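Local structure of cellulose 1,4-beta-cellobiosidase (Clostridium thermocellum, 3ZQX) at residues Thr59-Gly64 with Leu81-Val86. The protein serves as the family 3b carbohydrate-binding module of a cellulosomal cellobiohydrolase, a family whose members typically bind cellulose. The protein carries 1 engineered substitution. Sequence-based numbering, arbitrary orientation. Where two conformers were deposited one is given.
Sequences TPIGSG and LEFKDV
The ring of Phe83 is the flat group here, and Ile61 meets it obliquely, neither squarely over a face nor in line with an edge. The methyl CD1 of Ile61 rests 3.9 Å from Phe83 CD2 and almost as close to Phe83 CE2, so it touches one flank of the ring, and the two side chains cross at about a right angle. Around the same ring stand Leu66, Leu35 and Ile25, the last from strand 15-27; a large, wholly apolar aromatic suits this buried end of strand 78-83. Ile61 occupies the third position of a type I turn, closed by a bond of 3.0 Å from Gly62 N to Thr59 O, and Gly62 then takes a positive phi, which glycine adopts readily. With CG1 set between the backbone N and carbonyl carbon (chi1 65°), Ile61 sends CD1 to the ring, while its branched CB faces Val86 CG1 at 4.3 Å, just past the strand.

At the surface, Lys84, extended beyond CG, carries NZ across to donate to Gly64 O at 3.1 Å, with CD and CE also near that oxygen. The donor stands 27° off the carbonyl plane, with a C=O...N angle of 152°. The contact lies at the edge of the five-strand sheet of the CBM3 beta-sandwich, joining the loop before strand 66-71 to the end of strand 78-83 and the residues just after it. Its chemistry is apolar packing on the buried side and, on the surface, a single lysine-to-carbonyl bond, probably charge-assisted.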
loop_
_atom_site.group_PDB
_atom_site.type_symbol
_atom_site.label_atom_id
_atom_site.label_comp_id
_atom_site.label_asym_id
_atom_site.label_seq_id
_atom_site.Cartn_x
_atom_site.Cartn_y
_atom_site.Cartn_z
ATOM N N THR A 59 1.305 -12.203 4.925
ATOM C CA THR A 59 0.626 -11.317 5.858
ATOM C C THR A 59 -0.185 -12.163 6.842
ATOM O O THR A 59 -0.742 -13.180 6.440
ATOM C CB THR A 59 -0.262 -10.289 5.126
ATOM O OG1 THR A 59 -0.879 -9.428 6.087
ATOM C CG2 THR A 59 -1.344 -10.951 4.289
ATOM N N PRO A 60 -0.311 -11.729 8.109
ATOM C CA PRO A 60 -1.104 -12.537 9.048
ATOM C C PRO A 60 -2.586 -12.663 8.681
ATOM O O PRO A 60 -3.235 -13.612 9.128
ATOM C CB PRO A 60 -0.958 -11.782 10.375
ATOM C CG PRO A 60 0.335 -11.046 10.251
ATOM C CD PRO A 60 0.424 -10.651 8.793
ATOM N N ILE A 61 -3.120 -11.731 7.902
ATOM C CA ILE A 61 -4.542 -11.774 7.545
ATOM C C ILE A 61 -4.800 -12.732 6.379
ATOM O O ILE A 61 -5.947 -12.956 5.988
ATOM C CB ILE A 61 -5.119 -10.359 7.236
ATOM C CG1 ILE A 61 -4.469 -9.743 5.992
ATOM C CG2 ILE A 61 -4.970 -9.444 8.446
ATOM C CD1 ILE A 61 -5.145 -8.470 5.522
ATOM N N GLY A 62 -3.704 -13.235 5.819
ATOM C CA GLY A 62 -3.620 -14.190 4.728
ATOM C C GLY A 62 -3.553 -13.444 3.407
ATOM O O GLY A 62 -4.389 -12.588 3.118
ATOM N N SER A 63 -2.700 -13.903 2.506
ATOM C CA SER A 63 -2.471 -13.155 1.282
ATOM C C SER A 63 -3.662 -13.330 0.361
ATOM O O SER A 63 -3.947 -12.460 -0.458
ATOM C CB SER A 63 -1.176 -13.590 0.606
ATOM O OG SER A 63 -1.239 -14.949 0.249
ATOM N N GLY A 64 -4.376 -14.438 0.522
ATOM C CA GLY A 64 -5.571 -14.695 -0.263
ATOM C C GLY A 64 -6.729 -13.768 0.061
ATOM O O GLY A 64 -7.716 -13.720 -0.673
ATOM N N LEU A 81 -4.893 -1.624 -2.731
ATOM C CA LEU A 81 -5.268 -2.846 -2.038
ATOM C C LEU A 81 -6.645 -2.707 -1.452
ATOM O O LEU A 81 -6.941 -1.754 -0.713
ATOM C CB LEU A 81 -4.303 -3.202 -0.914
ATOM C CG LEU A 81 -2.901 -3.577 -1.356
ATOM C CD1 LEU A 81 -2.065 -3.935 -0.145
ATOM C CD2 LEU A 81 -2.945 -4.732 -2.359
ATOM N N GLU A 82 -7.484 -3.663 -1.816
ATOM C CA GLU A 82 -8.754 -3.895 -1.165
ATOM C C GLU A 82 -8.653 -5.259 -0.486
ATOM O O GLU A 82 -7.627 -5.934 -0.574
ATOM C CB GLU A 82 -9.898 -3.818 -2.173
ATOM C CG GLU A 82 -10.157 -2.386 -2.610
ATOM C CD GLU A 82 -11.087 -2.281 -3.782
ATOM O OE1 GLU A 82 -10.684 -2.694 -4.885
ATOM O OE2 GLU A 82 -12.221 -1.781 -3.607
ATOM N N PHE A 83 -9.715 -5.651 0.207
ATOM C CA PHE A 83 -9.668 -6.807 1.083
ATOM C C PHE A 83 -10.983 -7.547 1.045
ATOM O O PHE A 83 -12.037 -6.970 0.816
ATOM C CB PHE A 83 -9.415 -6.369 2.534
ATOM C CG PHE A 83 -8.172 -5.535 2.693
ATOM C CD1 PHE A 83 -8.219 -4.163 2.504
ATOM C CD2 PHE A 83 -6.961 -6.119 3.012
ATOM C CE1 PHE A 83 -7.067 -3.391 2.611
ATOM C CE2 PHE A 83 -5.805 -5.354 3.130
ATOM C CZ PHE A 83 -5.864 -3.991 2.931
ATOM N N LYS A 84 -10.910 -8.844 1.301
ATOM C CA LYS A 84 -12.096 -9.636 1.597
ATOM C C LYS A 84 -12.585 -9.289 3.001
ATOM O O LYS A 84 -12.004 -8.418 3.667
ATOM C CB LYS A 84 -11.769 -11.119 1.466
ATOM C CG LYS A 84 -11.428 -11.513 0.036
ATOM C CD LYS A 84 -11.245 -13.005 -0.122
ATOM C CE LYS A 84 -10.840 -13.350 -1.550
ATOM N NZ LYS A 84 -10.458 -14.788 -1.667
ATOM N N ASP A 85 -13.624 -9.983 3.477
ATOM C CA ASP A 85 -14.278 -9.524 4.698
ATOM C C ASP A 85 -13.511 -10.190 5.835
ATOM O O ASP A 85 -13.898 -11.226 6.376
ATOM C CB ASP A 85 -15.739 -10.052 4.646
ATOM C CG ASP A 85 -16.590 -9.630 5.836
ATOM O OD1 ASP A 85 -16.163 -8.788 6.639
ATOM O OD2 ASP A 85 -17.720 -10.145 5.961
ATOM N N VAL A 86 -12.557 -9.414 6.337
ATOM C CA VAL A 86 -11.674 -9.790 7.429
ATOM C C VAL A 86 -11.876 -8.691 8.439
ATOM O O VAL A 86 -11.717 -7.512 8.119
ATOM C CB VAL A 86 -10.183 -9.853 7.024
ATOM C CG1 VAL A 86 -9.308 -10.044 8.258
ATOM C CG2 VAL A 86 -9.948 -10.982 6.030
#